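Local coordinates for putative cytoplasmic protein (Salmonella typhimurium, PDB 2GK3) that is of unknown function but forms hexamers and belongs to a family of putative glutamine amidotransferases, probably with a class I glutaminase-like fold, at residues W44-L49 and Y242-V247; L11-G17 and V54-P60; N76-V82 and L250-K256. All coordinates share one frame; numbering follows the deposited sequence.

Contact 1. Residues W44-L49 and Y242-V247; sequences WLLECL and YTDLWV
Trp44 and Tyr242 form the aromatic part of this helix-helix contact. The pyrrole part of the indole meets the phenol ring obliquely, Trp44 CD1 standing 3.4 Å from Tyr242 CE2 and the planes 31° apart. Both polar ends are used elsewhere: Trp44 NE1 bonds to the carbonyl of Met237, and Tyr242 OH to that of Cys227. Sulfur adds a second kind of contact, because Cys48 SG sits at the edge of the tyrosine ring, 4.0 Å from Tyr242 CD2. Separately, Cys48 CB meets Thr243 OG1 at 3.5 Å in van der Waals packing. The segments 44-49 and 242-247 belong to helices 43-51 and 242-253, whose local axes cross at -78° and come within 9.7 Å; the arrangement is consistent with the glutaminase-like family fold, and Leu45 also rests on Phe15 of strand 12-28. Leucine side chains make up the rest, through a CH-pi contact and plain apolar packing. Leu45 sends CD2 over one face of the Trp246 indole, off-centre and 4.1 Å from the centroid of its five-membered ring. Leu49, with CG anti to its carbonyl carbon (chi1 -55°), brings CD2 to 3.9 Å from both Trp246 CB and Val247 CG2.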
loop_
_atom_site.group_PDB
_atom_site.type_symbol
_atom_site.label_atom_id
_atom_site.label_comp_id
_atom_site.label_asym_id
_atom_site.label_seq_id
_atom_site.Cartn_x
_atom_site.Cartn_y
_atom_site.Cartn_z
ATOM N N TRP E 44 25.907 11.025 -8.350
ATOM C CA TRP E 44 27.185 11.649 -7.995
ATOM C C TRP E 44 28.391 10.715 -8.106
ATOM O O TRP E 44 29.357 11.007 -8.829
ATOM C CB TRP E 44 27.118 12.235 -6.583
ATOM C CG TRP E 44 28.407 12.868 -6.103
ATOM C CD1 TRP E 44 29.118 12.531 -4.989
ATOM C CD2 TRP E 44 29.121 13.952 -6.721
ATOM N NE1 TRP E 44 30.229 13.340 -4.864
ATOM C CE2 TRP E 44 30.254 14.219 -5.915
ATOM C CE3 TRP E 44 28.904 14.732 -7.868
ATOM C CZ2 TRP E 44 31.173 15.235 -6.222
ATOM C CZ3 TRP E 44 29.816 15.733 -8.180
ATOM C CH2 TRP E 44 30.938 15.979 -7.358
ATOM N N LEU E 45 28.342 9.610 -7.368
ATOM C CA LEU E 45 29.406 8.630 -7.399
ATOM C C LEU E 45 29.713 8.219 -8.842
ATOM O O LEU E 45 30.862 8.259 -9.265
ATOM C CB LEU E 45 29.009 7.392 -6.595
ATOM C CG LEU E 45 30.079 6.509 -5.943
ATOM C CD1 LEU E 45 29.616 5.062 -5.905
ATOM C CD2 LEU E 45 31.464 6.602 -6.571
ATOM N N LEU E 46 28.690 7.820 -9.590
ATOM C CA LEU E 46 28.890 7.349 -10.963
ATOM C C LEU E 46 29.549 8.412 -11.864
ATOM O O LEU E 46 30.336 8.074 -12.737
ATOM C CB LEU E 46 27.566 6.840 -11.568
ATOM C CG LEU E 46 26.884 5.656 -10.862
ATOM C CD1 LEU E 46 25.466 5.467 -11.362
ATOM C CD2 LEU E 46 27.692 4.364 -10.997
ATOM N N GLU E 47 29.236 9.680 -11.625
ATOM C CA GLU E 47 29.868 10.778 -12.328
ATOM C C GLU E 47 31.351 10.882 -11.984
ATOM O O GLU E 47 32.176 11.161 -12.843
ATOM C CB GLU E 47 29.129 12.087 -12.022
ATOM C CG GLU E 47 29.611 13.312 -12.777
ATOM C CD GLU E 47 29.782 13.076 -14.269
ATOM O OE1 GLU E 47 29.033 12.255 -14.851
ATOM O OE2 GLU E 47 30.677 13.715 -14.860
ATOM N N CYS E 48 31.683 10.640 -10.722
ATOM C CA CYS E 48 33.069 10.695 -10.248
ATOM C C CYS E 48 33.898 9.568 -10.821
ATOM O O CYS E 48 35.064 9.764 -11.174
ATOM C CB CYS E 48 33.130 10.620 -8.722
ATOM S SG CYS E 48 32.464 12.024 -7.842
ATOM N N LEU E 49 33.311 8.379 -10.887
ATOM C CA LEU E 49 34.002 7.231 -11.473
ATOM C C LEU E 49 34.221 7.429 -12.967
ATOM O O LEU E 49 35.261 7.027 -13.497
ATOM C CB LEU E 49 33.256 5.911 -11.191
ATOM C CG LEU E 49 32.984 5.620 -9.698
ATOM C CD1 LEU E 49 32.004 4.463 -9.492
ATOM C CD2 LEU E 49 34.283 5.388 -8.929
ATOM N N TYR E 242 36.926 11.862 -1.941
ATOM C CA TYR E 242 35.792 11.001 -2.261
ATOM C C TYR E 242 36.096 10.155 -3.494
ATOM O O TYR E 242 35.940 8.924 -3.470
ATOM C CB TYR E 242 34.545 11.841 -2.476
ATOM C CG TYR E 242 33.250 11.092 -2.695
ATOM C CD1 TYR E 242 32.488 10.616 -1.616
ATOM C CD2 TYR E 242 32.743 10.923 -3.973
ATOM C CE1 TYR E 242 31.270 9.960 -1.822
ATOM C CE2 TYR E 242 31.529 10.264 -4.194
ATOM C CZ TYR E 242 30.793 9.788 -3.127
ATOM O OH TYR E 242 29.591 9.140 -3.383
ATOM N N THR E 243 36.559 10.819 -4.555
ATOM C CA THR E 243 36.775 10.163 -5.843
ATOM C C THR E 243 37.871 9.142 -5.730
ATOM O O THR E 243 37.698 8.003 -6.169
ATOM C CB THR E 243 37.123 11.175 -6.991
ATOM O OG1 THR E 243 35.992 12.018 -7.248
ATOM C CG2 THR E 243 37.489 10.443 -8.273
ATOM N N ASP E 244 38.997 9.555 -5.148
ATOM C CA ASP E 244 40.171 8.686 -5.012
ATOM C C ASP E 244 39.873 7.466 -4.165
ATOM O O ASP E 244 40.394 6.397 -4.438
ATOM C CB ASP E 244 41.366 9.443 -4.411
ATOM C CG ASP E 244 41.896 10.538 -5.327
ATOM O OD1 ASP E 244 41.557 10.551 -6.542
ATOM O OD2 ASP E 244 42.664 11.386 -4.819
ATOM N N LEU E 245 39.046 7.643 -3.135
ATOM C CA LEU E 245 38.638 6.538 -2.267
ATOM C C LEU E 245 38.028 5.425 -3.105
ATOM O O LEU E 245 38.540 4.318 -3.129
ATOM C CB LEU E 245 37.643 7.006 -1.191
ATOM C CG LEU E 245 36.927 5.955 -0.323
ATOM C CD1 LEU E 245 37.892 5.022 0.448
ATOM C CD2 LEU E 245 35.972 6.633 0.647
ATOM N N TRP E 246 36.961 5.753 -3.825
ATOM C CA TRP E 246 36.211 4.767 -4.585
ATOM C C TRP E 246 37.014 4.238 -5.753
ATOM O O TRP E 246 36.983 3.041 -6.037
ATOM C CB TRP E 246 34.883 5.362 -5.050
ATOM C CG TRP E 246 34.020 5.757 -3.905
ATOM C CD1 TRP E 246 33.691 7.027 -3.519
ATOM C CD2 TRP E 246 33.412 4.873 -2.951
ATOM N NE1 TRP E 246 32.893 6.991 -2.390
ATOM C CE2 TRP E 246 32.708 5.682 -2.020
ATOM C CE3 TRP E 246 33.388 3.475 -2.795
ATOM C CZ2 TRP E 246 31.974 5.136 -0.947
ATOM C CZ3 TRP E 246 32.659 2.932 -1.731
ATOM C CH2 TRP E 246 31.963 3.770 -0.823
ATOM N N VAL E 247 37.748 5.137 -6.412
ATOM C CA VAL E 247 38.584 4.782 -7.558
ATOM C C VAL E 247 39.727 3.870 -7.113
ATOM O O VAL E 247 39.934 2.807 -7.709
ATOM C CB VAL E 247 39.067 6.061 -8.358
ATOM C CG1 VAL E 247 40.293 5.777 -9.209
ATOM C CG2 VAL E 247 37.953 6.553 -9.263
#

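Contact 2. Residues L11-G17 and V54-P60; sequences LKVLFIG and VDIDYMP
A parallel strand pair in the sheet of a probably glutaminase-like domain joins Lys12 to Asp55 and Val13 to Ile56, and runs in unbroken register to Ile16 and Met59. The evidence is a ladder of six backbone hydrogen bonds, from Asp55 N to Leu11 O at one end to Gly17 N to Met59 O (3.0 Å) at the other. The strand axes diverge by only 23°. One face carries Val13, Phe15, Ile56 and Tyr58. Here Val13 CB touches Ile56 CD1 at 4.1 Å, and Phe15 CD2 lies 3.9 Å from Tyr58 CE1, the two rings meeting obliquely. The Tyr58 side chain extends with CG anti to the backbone N (chi1 -177°) and runs on to the strand end, where its OH donates to Gly17 O at 2.7 Å, in the carbonyl plane. On the face of Lys12, Leu14, Asp55 and Asp57, the lysine ammonium lies between two carboxylates: Lys12 NZ is 3.8 Å from Asp55 OD2 and 3.9 Å from Asp57 OD2, both long salt bridges. A water 2.7 Å away accepts a hydrogen bond from Lys12 NZ, and Asp57 OD2 also has Tyr78 OH as a very close, probable hydrogen-bond partner. Strand 80-84 flanks strand 12-28 through backbone bonds from Leu14 and Ile16, and helix 43-51 covers Phe15 and Ile56, a layering as in the alpha/beta core of class I glutaminase-like domains.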
loop_
_atom_site.group_PDB
_atom_site.type_symbol
_atom_site.label_atom_id
_atom_site.label_comp_id
_atom_site.label_asym_id
_atom_site.label_seq_id
_atom_site.Cartn_x
_atom_site.Cartn_y
_atom_site.Cartn_z
ATOM N N LEU E 11 39.721 0.207 -16.179
ATOM C CA LEU E 11 38.718 -0.621 -15.483
ATOM C C LEU E 11 37.338 -0.624 -16.078
ATOM O O LEU E 11 36.725 0.425 -16.264
ATOM C CB LEU E 11 38.554 -0.198 -14.024
ATOM C CG LEU E 11 39.720 0.056 -13.084
ATOM C CD1 LEU E 11 39.139 0.422 -11.725
ATOM C CD2 LEU E 11 40.677 -1.147 -12.992
ATOM N N LYS E 12 36.835 -1.827 -16.323
ATOM C CA LYS E 12 35.448 -2.025 -16.690
ATOM C C LYS E 12 34.733 -2.529 -15.446
ATOM O O LYS E 12 35.024 -3.631 -14.956
ATOM C CB LYS E 12 35.351 -3.038 -17.823
ATOM C CG LYS E 12 34.060 -2.947 -18.601
ATOM C CD LYS E 12 33.912 -4.109 -19.571
ATOM C CE LYS E 12 33.212 -3.667 -20.861
ATOM N NZ LYS E 12 31.911 -2.936 -20.637
ATOM N N VAL E 13 33.823 -1.719 -14.918
ATOM C CA VAL E 13 33.119 -2.042 -13.666
ATOM C C VAL E 13 31.601 -2.096 -13.867
ATOM O O VAL E 13 31.029 -1.204 -14.488
ATOM C CB VAL E 13 33.473 -1.023 -12.555
ATOM C CG1 VAL E 13 32.625 -1.249 -11.275
ATOM C CG2 VAL E 13 34.960 -1.070 -12.242
ATOM N N LEU E 14 30.964 -3.144 -13.343
ATOM C CA LEU E 14 29.506 -3.267 -13.320
ATOM C C LEU E 14 28.997 -2.732 -11.986
ATOM O O LEU E 14 29.340 -3.258 -10.939
ATOM C CB LEU E 14 29.100 -4.738 -13.481
ATOM C CG LEU E 14 27.774 -5.174 -14.120
ATOM C CD1 LEU E 14 27.249 -6.389 -13.403
ATOM C CD2 LEU E 14 26.687 -4.095 -14.170
ATOM N N PHE E 15 28.200 -1.674 -12.009
ATOM C CA PHE E 15 27.674 -1.112 -10.771
ATOM C C PHE E 15 26.191 -1.483 -10.639
ATOM O O PHE E 15 25.368 -1.049 -11.446
ATOM C CB PHE E 15 27.876 0.409 -10.742
ATOM C CG PHE E 15 27.564 1.047 -9.396
ATOM C CD1 PHE E 15 28.586 1.500 -8.576
ATOM C CD2 PHE E 15 26.244 1.197 -8.964
ATOM C CE1 PHE E 15 28.300 2.077 -7.343
ATOM C CE2 PHE E 15 25.949 1.769 -7.737
ATOM C CZ PHE E 15 26.969 2.210 -6.927
ATOM N N ILE E 16 25.855 -2.297 -9.636
ATOM C CA ILE E 16 24.495 -2.764 -9.452
ATOM C C ILE E 16 23.800 -2.096 -8.263
ATOM O O ILE E 16 24.334 -2.025 -7.148
ATOM C CB ILE E 16 24.426 -4.292 -9.312
ATOM C CG1 ILE E 16 25.284 -4.987 -10.380
ATOM C CG2 ILE E 16 22.994 -4.764 -9.398
ATOM C CD1 ILE E 16 25.384 -6.522 -10.214
ATOM N N GLY E 17 22.603 -1.582 -8.509
ATOM C CA GLY E 17 21.715 -1.188 -7.425
ATOM C C GLY E 17 21.430 0.281 -7.416
ATOM O O GLY E 17 21.290 0.878 -8.457
ATOM N N VAL E 54 36.900 5.333 -15.112
ATOM C CA VAL E 54 36.302 4.011 -15.043
ATOM C C VAL E 54 35.189 3.884 -16.081
ATOM O O VAL E 54 34.304 4.737 -16.172
ATOM C CB VAL E 54 35.784 3.658 -13.604
ATOM C CG1 VAL E 54 35.171 2.251 -13.568
ATOM C CG2 VAL E 54 36.901 3.790 -12.568
ATOM N N ASP E 55 35.266 2.814 -16.862
ATOM C CA ASP E 55 34.223 2.413 -17.792
ATOM C C ASP E 55 33.091 1.700 -17.023
ATOM O O ASP E 55 33.201 0.519 -16.699
ATOM C CB ASP E 55 34.860 1.505 -18.871
ATOM C CG ASP E 55 33.863 0.983 -19.905
ATOM O OD1 ASP E 55 32.699 1.447 -19.966
ATOM O OD2 ASP E 55 34.268 0.070 -20.671
ATOM N N ILE E 56 32.003 2.416 -16.735
ATOM C CA ILE E 56 30.892 1.868 -15.914
ATOM C C ILE E 56 29.681 1.377 -16.725
ATOM O O ILE E 56 29.212 2.079 -17.617
ATOM C CB ILE E 56 30.361 2.914 -14.901
ATOM C CG1 ILE E 56 31.418 3.308 -13.868
ATOM C CG2 ILE E 56 29.094 2.400 -14.209
ATOM C CD1 ILE E 56 31.375 2.489 -12.576
ATOM N N ASP E 57 29.186 0.174 -16.418
ATOM C CA ASP E 57 27.821 -0.208 -16.760
ATOM C C ASP E 57 26.940 -0.087 -15.519
ATOM O O ASP E 57 27.236 -0.666 -14.473
ATOM C CB ASP E 57 27.759 -1.640 -17.279
ATOM C CG ASP E 57 28.304 -1.774 -18.689
ATOM O OD1 ASP E 57 28.735 -0.758 -19.287
ATOM O OD2 ASP E 57 28.322 -2.913 -19.193
ATOM N N TYR E 58 25.866 0.674 -15.640
ATOM C CA TYR E 58 24.935 0.838 -14.549
ATOM C C TYR E 58 23.733 -0.091 -14.700
ATOM O O TYR E 58 23.044 -0.093 -15.726
ATOM C CB TYR E 58 24.469 2.283 -14.430
ATOM C CG TYR E 58 23.561 2.499 -13.253
ATOM C CD1 TYR E 58 23.879 1.970 -11.999
ATOM C CD2 TYR E 58 22.397 3.237 -13.375
ATOM C CE1 TYR E 58 23.048 2.153 -10.909
ATOM C CE2 TYR E 58 21.568 3.441 -12.279
ATOM C CZ TYR E 58 21.903 2.886 -11.047
ATOM O OH TYR E 58 21.077 3.069 -9.959
HETATM N N MSE E 59 23.491 -0.880 -13.660
HETATM C CA MSE E 59 22.375 -1.797 -13.653
HETATM C C MSE E 59 21.501 -1.525 -12.433
HETATM O O MSE E 59 21.772 -2.036 -11.339
HETATM C CB MSE E 59 22.873 -3.236 -13.677
HETATM C CG MSE E 59 21.760 -4.262 -13.817
HETATM SE SE MSE E 59 22.396 -6.098 -13.776
HETATM C CE MSE E 59 23.280 -6.161 -15.515
ATOM N N PRO E 60 20.444 -0.704 -12.613
ATOM C CA PRO E 60 19.505 -0.470 -11.516
ATOM C C PRO E 60 18.872 -1.787 -11.063
ATOM O O PRO E 60 18.832 -2.747 -11.832
ATOM C CB PRO E 60 18.444 0.436 -12.133
ATOM C CG PRO E 60 19.044 0.982 -13.401
ATOM C CD PRO E 60 20.084 0.027 -13.847
HETATM O O HOH W 1 31.287 -1.695 -18.332
#

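Contact 3. Residues N76-V82 and L250-K256; sequences NRYDVIV and LQFIARK
Arg255 reaches Tyr78 and Asp79 from the tail after helix 242-253. Its CB starts 3.8 Å from Asp79 OD1, while its backbone N donates to Asp79 O at 3.2 Å, the donor tilted 33° from the carbonyl plane. The chain is extended through CG and CD and then bends at chi3 (-50°), which turns the guanidinium toward Tyr78. NE makes a weak hydrogen bond to Tyr78 O; NH2 makes the stronger one, at 3.0 Å from Tyr78 O, with the acceptor 1° out of the guanidinium plane. Asn76 O stands over one face of the guanidinium, offset toward its rim, and, though close to NH2, has too poor an angle to bond it. NH1 donates to a water that in turn donates to Asn76 OD1, so the arginine is tied to the loop before strand 80-84 through a solvent bridge as well. Beside it, Lys256 NZ forms a salt bridge of 3.4 Å with Asp79 OD1 and also donates to Arg255 O. The other carboxylate oxygen, Asp79 OD2, accepts from Lys12 N, which fastens the loop to strand 12-28. Next to this polar group, Val80 packs its CG1 against Leu250 CD2 at 3.7 Å and against Ile253 CD1, and Val82 CG2 meets Leu250 CD2, also at 3.7 Å. Of the two cations near Asp79, only Lys256 makes a salt bridge, Arg255 NE lying 4.3 Å from Asp79 OD1, beyond one; the C-terminal tail is thus held by directional main-chain bonds as well as by charge, and the carboxylate would probably be stabilised as an anion.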
loop_
_atom_site.group_PDB
_atom_site.type_symbol
_atom_site.label_atom_id
_atom_site.label_comp_id
_atom_site.label_asym_id
_atom_site.label_seq_id
_atom_site.Cartn_x
_atom_site.Cartn_y
_atom_site.Cartn_z
ATOM N N ASN E 76 32.428 -12.102 -16.826
ATOM C CA ASN E 76 33.889 -12.154 -16.868
ATOM C C ASN E 76 34.548 -10.964 -17.547
ATOM O O ASN E 76 35.749 -10.746 -17.383
ATOM C CB ASN E 76 34.374 -13.472 -17.492
ATOM C CG ASN E 76 34.285 -14.654 -16.523
ATOM O OD1 ASN E 76 34.106 -14.467 -15.321
ATOM N ND2 ASN E 76 34.396 -15.876 -17.049
ATOM N N ARG E 77 33.765 -10.194 -18.300
ATOM C CA ARG E 77 34.247 -8.972 -18.947
ATOM C C ARG E 77 34.589 -7.867 -17.940
ATOM O O ARG E 77 35.449 -7.018 -18.196
ATOM C CB ARG E 77 33.241 -8.474 -20.002
ATOM C CG ARG E 77 32.059 -7.686 -19.456
ATOM C CD ARG E 77 31.279 -6.930 -20.551
ATOM N NE ARG E 77 30.620 -7.841 -21.497
ATOM C CZ ARG E 77 29.370 -8.296 -21.374
ATOM N NH1 ARG E 77 28.604 -7.926 -20.343
ATOM N NH2 ARG E 77 28.881 -9.124 -22.300
ATOM N N TYR E 78 33.915 -7.885 -16.793
ATOM C CA TYR E 78 34.107 -6.867 -15.765
ATOM C C TYR E 78 35.309 -7.153 -14.877
ATOM O O TYR E 78 35.578 -8.307 -14.536
ATOM C CB TYR E 78 32.837 -6.725 -14.937
ATOM C CG TYR E 78 31.657 -6.295 -15.769
ATOM C CD1 TYR E 78 31.515 -4.961 -16.168
ATOM C CD2 TYR E 78 30.674 -7.218 -16.170
ATOM C CE1 TYR E 78 30.430 -4.558 -16.935
ATOM C CE2 TYR E 78 29.576 -6.816 -16.952
ATOM C CZ TYR E 78 29.474 -5.491 -17.326
ATOM O OH TYR E 78 28.405 -5.063 -18.078
ATOM N N ASP E 79 36.033 -6.092 -14.520
ATOM C CA ASP E 79 37.135 -6.195 -13.573
ATOM C C ASP E 79 36.661 -6.202 -12.103
ATOM O O ASP E 79 37.246 -6.907 -11.270
ATOM C CB ASP E 79 38.138 -5.066 -13.800
ATOM C CG ASP E 79 38.727 -5.077 -15.206
ATOM O OD1 ASP E 79 39.179 -6.144 -15.647
ATOM O OD2 ASP E 79 38.737 -4.005 -15.861
ATOM N N VAL E 80 35.630 -5.399 -11.809
ATOM C CA VAL E 80 34.948 -5.356 -10.521
ATOM C C VAL E 80 33.412 -5.338 -10.698
ATOM O O VAL E 80 32.895 -4.782 -11.673
ATOM C CB VAL E 80 35.366 -4.105 -9.668
ATOM C CG1 VAL E 80 34.808 -4.205 -8.240
ATOM C CG2 VAL E 80 36.874 -3.932 -9.657
ATOM N N ILE E 81 32.696 -5.963 -9.756
ATOM C CA ILE E 81 31.257 -5.764 -9.597
ATOM C C ILE E 81 31.007 -5.031 -8.278
ATOM O O ILE E 81 31.544 -5.412 -7.235
ATOM C CB ILE E 81 30.479 -7.089 -9.671
ATOM C CG1 ILE E 81 30.557 -7.663 -11.101
ATOM C CG2 ILE E 81 29.004 -6.908 -9.210
ATOM C CD1 ILE E 81 30.118 -9.121 -11.249
ATOM N N VAL E 82 30.207 -3.965 -8.337
ATOM C CA VAL E 82 29.772 -3.237 -7.148
ATOM C C VAL E 82 28.294 -3.463 -6.873
ATOM O O VAL E 82 27.460 -3.303 -7.756
ATOM C CB VAL E 82 30.087 -1.737 -7.241
ATOM C CG1 VAL E 82 29.766 -1.042 -5.936
ATOM C CG2 VAL E 82 31.566 -1.527 -7.565
ATOM N N LEU E 250 38.339 0.413 -6.075
ATOM C CA LEU E 250 38.024 -0.332 -7.308
ATOM C C LEU E 250 39.286 -0.918 -7.928
ATOM O O LEU E 250 39.340 -2.098 -8.248
ATOM C CB LEU E 250 37.297 0.570 -8.307
ATOM C CG LEU E 250 35.849 0.797 -7.914
ATOM C CD1 LEU E 250 35.112 1.621 -8.960
ATOM C CD2 LEU E 250 35.173 -0.569 -7.673
ATOM N N GLN E 251 40.310 -0.075 -8.025
ATOM C CA GLN E 251 41.594 -0.410 -8.627
ATOM C C GLN E 251 42.369 -1.444 -7.786
ATOM O O GLN E 251 43.048 -2.330 -8.326
ATOM C CB GLN E 251 42.413 0.876 -8.774
ATOM C CG GLN E 251 43.155 1.005 -10.091
ATOM C CD GLN E 251 42.533 2.021 -11.021
ATOM O OE1 GLN E 251 42.098 3.094 -10.584
ATOM N NE2 GLN E 251 42.510 1.708 -12.317
ATOM N N PHE E 252 42.266 -1.326 -6.464
ATOM C CA PHE E 252 42.932 -2.269 -5.567
ATOM C C PHE E 252 42.473 -3.727 -5.754
ATOM O O PHE E 252 43.292 -4.655 -5.750
ATOM C CB PHE E 252 42.778 -1.836 -4.102
ATOM C CG PHE E 252 43.729 -2.542 -3.165
ATOM C CD1 PHE E 252 45.072 -2.150 -3.088
ATOM C CD2 PHE E 252 43.291 -3.606 -2.375
ATOM C CE1 PHE E 252 45.961 -2.801 -2.241
ATOM C CE2 PHE E 252 44.164 -4.269 -1.521
ATOM C CZ PHE E 252 45.513 -3.865 -1.457
ATOM N N ILE E 253 41.170 -3.907 -5.937
ATOM C CA ILE E 253 40.549 -5.232 -5.994
ATOM C C ILE E 253 40.276 -5.725 -7.439
ATOM O O ILE E 253 39.783 -6.838 -7.645
ATOM C CB ILE E 253 39.252 -5.285 -5.105
ATOM C CG1 ILE E 253 38.086 -4.552 -5.777
ATOM C CG2 ILE E 253 39.511 -4.669 -3.715
ATOM C CD1 ILE E 253 36.764 -4.635 -5.019
ATOM N N ALA E 254 40.617 -4.901 -8.434
ATOM C CA ALA E 254 40.362 -5.258 -9.841
ATOM C C ALA E 254 41.055 -6.540 -10.288
ATOM O O ALA E 254 42.123 -6.912 -9.784
ATOM C CB ALA E 254 40.721 -4.117 -10.766
ATOM N N ARG E 255 40.423 -7.226 -11.230
ATOM C CA ARG E 255 41.060 -8.334 -11.927
ATOM C C ARG E 255 42.488 -7.984 -12.403
ATOM O O ARG E 255 42.749 -6.859 -12.855
ATOM C CB ARG E 255 40.207 -8.757 -13.123
ATOM C CG ARG E 255 40.681 -10.033 -13.816
ATOM C CD ARG E 255 39.854 -10.338 -15.047
ATOM N NE ARG E 255 38.424 -10.288 -14.747
ATOM C CZ ARG E 255 37.686 -11.321 -14.349
ATOM N NH1 ARG E 255 38.217 -12.528 -14.194
ATOM N NH2 ARG E 255 36.404 -11.138 -14.113
ATOM N N LYS E 256 43.395 -8.947 -12.219
ATOM C CA LYS E 256 44.665 -9.081 -12.956
ATOM C C LYS E 256 45.793 -9.549 -12.048
ATOM O O LYS E 256 45.859 -10.728 -11.682
ATOM C CB LYS E 256 45.075 -7.806 -13.709
ATOM C CG LYS E 256 45.555 -8.076 -15.139
ATOM C CD LYS E 256 44.388 -8.488 -16.063
ATOM C CE LYS E 256 43.707 -7.282 -16.765
ATOM N NZ LYS E 256 42.537 -6.670 -16.017
HETATM O O HOH W 2 35.888 -13.971 -13.269
#

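Contacts 1 and 3 are mainly buried and share helix 242-253, the first at its start and the second at its end; the two are joined by Leu49 CD2 against Leu250 CD1. Contact 2 is partly buried and differs in kind, a backbone ladder against the side-chain packing of contact 1. Contacts 1 and 2 meet where Leu45 and Leu46 cover Phe15 and Leu49 packs on Ile56; helix 43-51 and strand 55-59 also follow each other in the chain. Contacts 2 and 3 reach the same sheet, in which strands 12-28 and 80-84 are neighbours. Chemistry follows place: apolar and aromatic between helices, main-chain bonding within the sheet, and charged groups where the side chains are partly or fully exposed, at Lys12 in contact 2 and Lys256 in contact 3.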